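Local coordinates for protein maltose operon transcriptional repressor (Staphylococcus aureus subsp. aureus Mu50, PDB 3HCW) that probably represses transcription of the maltose operon, using an effector-sensing region of the periplasmic binding protein type, as in the LacI/GalR family, at residues Gly11-Gly16 and Asn54-Glu59; Glu36-Asn39 and Gly44-Thr47; Glu174-Tyr179 and Leu205-Val210. All blocks are in the same frame, centred on the assembly; numbering follows the deposited sequence.

In the fold
Contacts 1 and 2 share one lobe and one sheet edge. Strands 9-13 and 44-47 are neighbours, helix 53-65 meets the first in contact 1, and helix 25-39 meets the second in contact 2. The two contacts touch through Leu12 and Leu14 on one side and Thr45, Gln46 and Thr47 on the other. Contact 3 belongs to the other lobe, on the opposite side of the chain's centre from contact 2, and joins two helices. Contacts 1 and 3 are buried and carried by branched aliphatic side chains, with a carbonyl oxygen added in contact 1. Contact 2 is only partly buried and mixes a cysteine, a threonine methyl and an amide.

Contact 1. Residues Gly11-Gly16 and Asn54-Glu59; sequences GLVLKG and NDLMDE
The flat group here is the peptide that follows Leu14, and Leu56 meets it at its oxygen, with the C=O pointing between the two leucine methyls. Leu56 CD2 stands 3.4 Å from Leu14 O, and the second methyl, CD1, is nearly as close to Leu14 O at 3.5 Å. Val13 supplies the apolar side: its CG1 packs against Leu56 CD2 at 3.9 Å, the two side chains crossing obliquely. Leu56 gets there because its CG lies anti to the backbone N (chi1 -167°), which carries the branch out from helix 53-65 to the end of strand 9-13. In Val13 it is CG1 that takes the equivalent place (chi1 -169°), and this is the methyl that faces the helix. Leu12, the residue before, packs instead on Leu31 and Ile34 of helix 25-39, so neighbouring residues of the strand serve different helices. Lys15 makes a cation-pi contact with Phe143. Helix 53-65 is the link between strands 44-47 and 71-74, which flank strand 9-13, and its packing on the strand between them is characteristic of a beta-alpha-beta crossover in the Rossmann-like lobe of periplasmic binding protein-type repressors.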
# COMPACT_ATOMS: atom_id res chain seq x y z
N GLY A 11 -16.00 -12.98 10.33
CA GLY A 11 -15.34 -11.83 10.95
C GLY A 11 -13.83 -11.95 10.90
O GLY A 11 -13.26 -12.96 11.30
N LEU A 12 -13.17 -10.92 10.39
CA LEU A 12 -11.71 -10.91 10.28
C LEU A 12 -11.10 -9.92 11.29
O LEU A 12 -11.17 -8.71 11.08
CB LEU A 12 -11.30 -10.57 8.85
CG LEU A 12 -12.11 -11.24 7.73
CD1 LEU A 12 -11.70 -10.71 6.38
CD2 LEU A 12 -12.04 -12.76 7.74
N VAL A 13 -10.50 -10.44 12.36
CA VAL A 13 -9.89 -9.58 13.40
C VAL A 13 -8.47 -9.08 13.07
O VAL A 13 -7.52 -9.87 12.98
CB VAL A 13 -9.88 -10.26 14.79
CG1 VAL A 13 -9.49 -9.25 15.87
CG2 VAL A 13 -11.24 -10.85 15.10
N LEU A 14 -8.36 -7.77 12.91
CA LEU A 14 -7.09 -7.08 12.65
C LEU A 14 -6.45 -6.57 13.95
O LEU A 14 -7.12 -6.42 14.97
CB LEU A 14 -7.34 -5.89 11.71
CG LEU A 14 -7.10 -5.93 10.20
CD1 LEU A 14 -5.65 -5.61 9.88
CD2 LEU A 14 -7.53 -7.23 9.55
N LYS A 15 -5.14 -6.31 13.87
CA LYS A 15 -4.34 -5.76 14.97
C LYS A 15 -4.68 -4.28 15.23
O LYS A 15 -4.85 -3.86 16.38
CB LYS A 15 -2.86 -5.92 14.63
CG LYS A 15 -1.87 -5.59 15.74
CD LYS A 15 -0.52 -5.13 15.16
CE LYS A 15 0.20 -6.24 14.40
NZ LYS A 15 1.45 -5.77 13.74
N GLY A 16 -4.79 -3.50 14.15
CA GLY A 16 -5.15 -2.08 14.21
C GLY A 16 -5.68 -1.54 12.89
O GLY A 16 -5.72 -2.25 11.88
N ASN A 54 -8.75 -2.54 24.10
CA ASN A 54 -10.02 -2.47 24.84
C ASN A 54 -11.21 -2.30 23.90
O ASN A 54 -12.27 -2.91 24.12
CB ASN A 54 -9.97 -1.37 25.89
CG ASN A 54 -8.94 -1.63 26.97
OD1 ASN A 54 -8.15 -0.75 27.32
ND2 ASN A 54 -8.93 -2.85 27.51
N ASP A 55 -11.03 -1.49 22.86
CA ASP A 55 -12.04 -1.29 21.83
C ASP A 55 -12.22 -2.51 20.92
O ASP A 55 -13.32 -2.77 20.44
CB ASP A 55 -11.70 -0.04 20.99
CG ASP A 55 -11.96 1.26 21.73
OD1 ASP A 55 -12.58 1.25 22.81
OD2 ASP A 55 -11.53 2.32 21.22
N LEU A 56 -11.13 -3.25 20.68
CA LEU A 56 -11.18 -4.46 19.84
C LEU A 56 -11.83 -5.60 20.60
O LEU A 56 -12.47 -6.46 20.00
CB LEU A 56 -9.77 -4.86 19.35
CG LEU A 56 -9.57 -5.89 18.23
CD1 LEU A 56 -9.87 -5.32 16.85
CD2 LEU A 56 -8.14 -6.41 18.26
N MET A 57 -11.67 -5.61 21.92
CA MET A 57 -12.41 -6.54 22.77
C MET A 57 -13.90 -6.22 22.77
O MET A 57 -14.74 -7.12 22.80
CB MET A 57 -11.86 -6.55 24.20
CG MET A 57 -10.61 -7.40 24.37
SD MET A 57 -10.17 -7.73 26.09
CE MET A 57 -11.12 -9.22 26.41
N ASP A 58 -14.21 -4.93 22.72
CA ASP A 58 -15.60 -4.47 22.66
C ASP A 58 -16.26 -4.84 21.35
O ASP A 58 -17.34 -5.45 21.34
CB ASP A 58 -15.69 -2.96 22.91
CG ASP A 58 -15.50 -2.60 24.38
OD1 ASP A 58 -15.62 -3.49 25.24
OD2 ASP A 58 -15.23 -1.41 24.66
N GLU A 59 -15.61 -4.51 20.23
CA GLU A 59 -16.22 -4.66 18.92
C GLU A 59 -16.30 -6.11 18.41
O GLU A 59 -17.18 -6.43 17.61
CB GLU A 59 -15.61 -3.71 17.88
CG GLU A 59 -14.49 -4.24 17.02
CD GLU A 59 -14.60 -3.71 15.60
OE1 GLU A 59 -13.67 -3.04 15.11
OE2 GLU A 59 -15.64 -3.96 14.96

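Contact 2. Residues Glu36-Asn39 and Gly44-Thr47; sequences ETCN and GTQT
Asn39 ND2 is hydrogen-bonded to Tyr43 O, the carbonyl just before Gly44, and the amide nitrogen lies 4.1 Å from Gly44 CA. With CG beside the backbone N (chi1 -66°), the Asn39 side chain reaches from helix 25-39 toward the start of strand 44-47. The backbones are close here, the CA atoms of Asn39 and Gly44 being 6.0 Å apart. One residue further in, the contact turns apolar. Thr45 CG2 packs on Cys38 CB at 3.9 Å and lies 4.1 Å from Cys38 SG, so a single methyl covers the flank of the cysteine. Strand 9-13, helix 25-39 and strand 44-47 form a beta-alpha-beta unit, and this contact lies beside the short connection from the helix to the second strand of the unit, which is outermost in the sheet within this chain. Both apolar partners also reach the neighbouring strand, Cys38 touching Ile10 and Thr45 touching Leu12. Thr45 OG1 sits between the backbone N and the carbonyl carbon (chi1 68°), which leaves CG2 beside the N and directed at Cys38. Glu36 turns away from the strand to a salt bridge with Arg248 and a hydrogen bond with Gln252.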
# COMPACT_ATOMS: atom_id res chain seq x y z
N GLU A 36 -11.69 -13.23 -1.46
CA GLU A 36 -12.00 -13.84 -2.75
C GLU A 36 -12.37 -15.32 -2.61
O GLU A 36 -13.28 -15.79 -3.29
CB GLU A 36 -10.88 -13.61 -3.78
CG GLU A 36 -9.65 -14.50 -3.67
CD GLU A 36 -8.41 -13.87 -4.28
OE1 GLU A 36 -7.30 -14.06 -3.73
OE2 GLU A 36 -8.54 -13.18 -5.32
N THR A 37 -11.71 -16.03 -1.70
CA THR A 37 -12.02 -17.43 -1.41
C THR A 37 -13.40 -17.56 -0.78
O THR A 37 -14.24 -18.33 -1.26
CB THR A 37 -10.93 -18.04 -0.50
OG1 THR A 37 -9.71 -18.14 -1.25
CG2 THR A 37 -11.32 -19.44 0.04
N CYS A 38 -13.64 -16.79 0.28
CA CYS A 38 -14.95 -16.69 0.92
C CYS A 38 -16.07 -16.34 -0.07
O CYS A 38 -17.14 -16.95 -0.04
CB CYS A 38 -14.91 -15.67 2.06
SG CYS A 38 -14.01 -16.24 3.51
N ASN A 39 -15.81 -15.37 -0.95
CA ASN A 39 -16.81 -14.89 -1.92
C ASN A 39 -17.09 -15.89 -3.05
O ASN A 39 -18.12 -15.79 -3.73
CB ASN A 39 -16.42 -13.53 -2.53
CG ASN A 39 -16.41 -12.38 -1.51
OD1 ASN A 39 -15.91 -11.30 -1.81
ND2 ASN A 39 -16.94 -12.61 -0.31
N GLY A 44 -19.62 -13.90 3.00
CA GLY A 44 -19.18 -12.51 3.08
C GLY A 44 -18.13 -12.38 4.16
O GLY A 44 -17.90 -13.32 4.92
N THR A 45 -17.47 -11.22 4.21
CA THR A 45 -16.44 -10.96 5.22
C THR A 45 -16.68 -9.62 5.90
O THR A 45 -17.26 -8.71 5.32
CB THR A 45 -15.00 -10.96 4.63
OG1 THR A 45 -14.81 -9.85 3.75
CG2 THR A 45 -14.69 -12.26 3.87
N GLN A 46 -16.22 -9.50 7.15
CA GLN A 46 -16.36 -8.27 7.91
C GLN A 46 -15.11 -7.99 8.75
O GLN A 46 -14.90 -8.59 9.82
CB GLN A 46 -17.61 -8.33 8.79
CG GLN A 46 -18.10 -6.98 9.29
CD GLN A 46 -19.01 -7.10 10.50
OE1 GLN A 46 -20.00 -7.84 10.47
NE2 GLN A 46 -18.69 -6.38 11.56
N THR A 47 -14.29 -7.07 8.23
CA THR A 47 -13.03 -6.66 8.82
C THR A 47 -13.24 -5.71 10.00
O THR A 47 -13.91 -4.68 9.85
CB THR A 47 -12.17 -5.93 7.75
OG1 THR A 47 -12.09 -6.73 6.56
CG2 THR A 47 -10.78 -5.64 8.26

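Contact 3. Residues Glu174-Tyr179 and Leu205-Val210; sequences EVILNY and LAILSV
The first torsions of Ile176 and Val210 turn their methyls toward each other. In Ile176, CG1 is beside the backbone N (chi1 -50°), which sets CG2 anti to that N and presents it to the facing helix. In Val210 the methyl anti to N is CG1 (chi1 163°), and it takes a different target from CG2. Val210 CG2 packs on Ile176 CG2 at 3.8 Å. Val210 CG1 instead presses on the backbone, 3.7 Å from Leu177 CA, while the Leu177 side chain adds a looser touch, CD1 to Val210 CG1 at 4.2 Å. The valine therefore straddles two consecutive residues of helix 173-187. One turn back along its own helix, Ile207 reaches in with its far end: Ile207 CD1 lies 3.8 Å from Ile176 CG2, and Ile176 CD1 is just as near to Ile207 CD1, the two isoleucines crossing at about a right angle. Ile176 thus meets both Ile207 and Val210. The short helix axes pass 9.6 Å apart with a crossing angle of -59°. Ser209, on the same segment, faces the second subunit: its OG is hydrogen-bonded to Ala236 O there and to Arg173 NH1 of its own chain. Helix 173-187 follows edge strand 163-169 and helix 201-213 follows strand 194-198, so this aliphatic packing joins two successive connecting helices, an arrangement characteristic of the alpha/beta lobes of the periplasmic binding protein-like fold.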
# COMPACT_ATOMS: atom_id res chain seq x y z
N GLU A 174 12.09 10.66 14.22
CA GLU A 174 13.02 11.12 15.25
C GLU A 174 13.71 9.95 15.96
O GLU A 174 14.93 9.96 16.15
CB GLU A 174 12.29 12.01 16.26
CG GLU A 174 13.18 12.63 17.34
CD GLU A 174 12.40 13.08 18.58
OE1 GLU A 174 11.59 14.04 18.46
OE2 GLU A 174 12.59 12.48 19.66
N VAL A 175 12.92 8.95 16.33
CA VAL A 175 13.43 7.80 17.08
C VAL A 175 14.39 6.95 16.25
O VAL A 175 15.48 6.61 16.74
CB VAL A 175 12.29 6.95 17.70
CG1 VAL A 175 12.85 5.85 18.58
CG2 VAL A 175 11.37 7.82 18.53
N ILE A 176 14.01 6.63 15.01
CA ILE A 176 14.86 5.89 14.07
C ILE A 176 16.16 6.67 13.83
O ILE A 176 17.25 6.10 13.92
CB ILE A 176 14.19 5.64 12.68
CG1 ILE A 176 12.78 5.04 12.80
CG2 ILE A 176 15.12 4.81 11.77
CD1 ILE A 176 12.71 3.56 13.01
N LEU A 177 16.02 7.97 13.54
CA LEU A 177 17.15 8.87 13.32
C LEU A 177 18.17 8.82 14.44
O LEU A 177 19.37 8.74 14.16
CB LEU A 177 16.68 10.33 13.09
CG LEU A 177 17.73 11.45 12.91
CD1 LEU A 177 18.72 11.19 11.75
CD2 LEU A 177 17.04 12.81 12.73
N ASN A 178 17.71 8.83 15.68
CA ASN A 178 18.61 8.77 16.83
C ASN A 178 19.40 7.47 16.89
O ASN A 178 20.60 7.48 17.15
CB ASN A 178 17.84 8.99 18.14
CG ASN A 178 18.70 8.77 19.37
OD1 ASN A 178 19.57 9.59 19.68
ND2 ASN A 178 18.48 7.67 20.06
N TYR A 179 18.72 6.35 16.63
CA TYR A 179 19.37 5.04 16.57
C TYR A 179 20.41 4.94 15.45
O TYR A 179 21.47 4.38 15.66
CB TYR A 179 18.34 3.91 16.44
CG TYR A 179 17.58 3.60 17.70
CD1 TYR A 179 18.25 3.27 18.88
CD2 TYR A 179 16.19 3.60 17.71
CE1 TYR A 179 17.55 2.98 20.05
CE2 TYR A 179 15.48 3.30 18.87
CZ TYR A 179 16.16 3.00 20.03
OH TYR A 179 15.45 2.71 21.18
N LEU A 205 11.06 0.72 5.13
CA LEU A 205 11.01 1.92 4.30
C LEU A 205 11.34 3.19 5.09
O LEU A 205 11.93 4.12 4.54
CB LEU A 205 9.65 2.06 3.62
CG LEU A 205 9.25 1.08 2.51
CD1 LEU A 205 7.81 1.36 2.11
CD2 LEU A 205 10.16 1.14 1.29
N ALA A 206 10.96 3.23 6.37
CA ALA A 206 11.32 4.34 7.25
C ALA A 206 12.83 4.33 7.50
O ALA A 206 13.44 5.39 7.53
CB ALA A 206 10.56 4.25 8.58
N ILE A 207 13.40 3.14 7.68
CA ILE A 207 14.84 2.98 7.85
C ILE A 207 15.62 3.54 6.64
O ILE A 207 16.56 4.30 6.82
CB ILE A 207 15.27 1.48 8.08
CG1 ILE A 207 14.40 0.76 9.12
CG2 ILE A 207 16.76 1.39 8.44
CD1 ILE A 207 14.51 1.28 10.55
N LEU A 208 15.21 3.16 5.42
CA LEU A 208 15.89 3.61 4.19
C LEU A 208 15.85 5.12 4.06
O LEU A 208 16.81 5.73 3.58
CB LEU A 208 15.27 2.95 2.94
CG LEU A 208 15.24 1.42 2.92
CD1 LEU A 208 14.43 0.87 1.76
CD2 LEU A 208 16.63 0.82 2.94
N SER A 209 14.75 5.73 4.53
CA SER A 209 14.56 7.17 4.48
C SER A 209 15.55 7.88 5.38
O SER A 209 16.14 8.89 4.99
CB SER A 209 13.13 7.52 4.88
OG SER A 209 12.86 8.89 4.65
N VAL A 210 15.76 7.33 6.58
CA VAL A 210 16.72 7.89 7.53
C VAL A 210 18.15 7.67 7.01
O VAL A 210 18.97 8.59 7.05
CB VAL A 210 16.48 7.31 8.96
CG1 VAL A 210 17.68 7.54 9.87
CG2 VAL A 210 15.20 7.92 9.58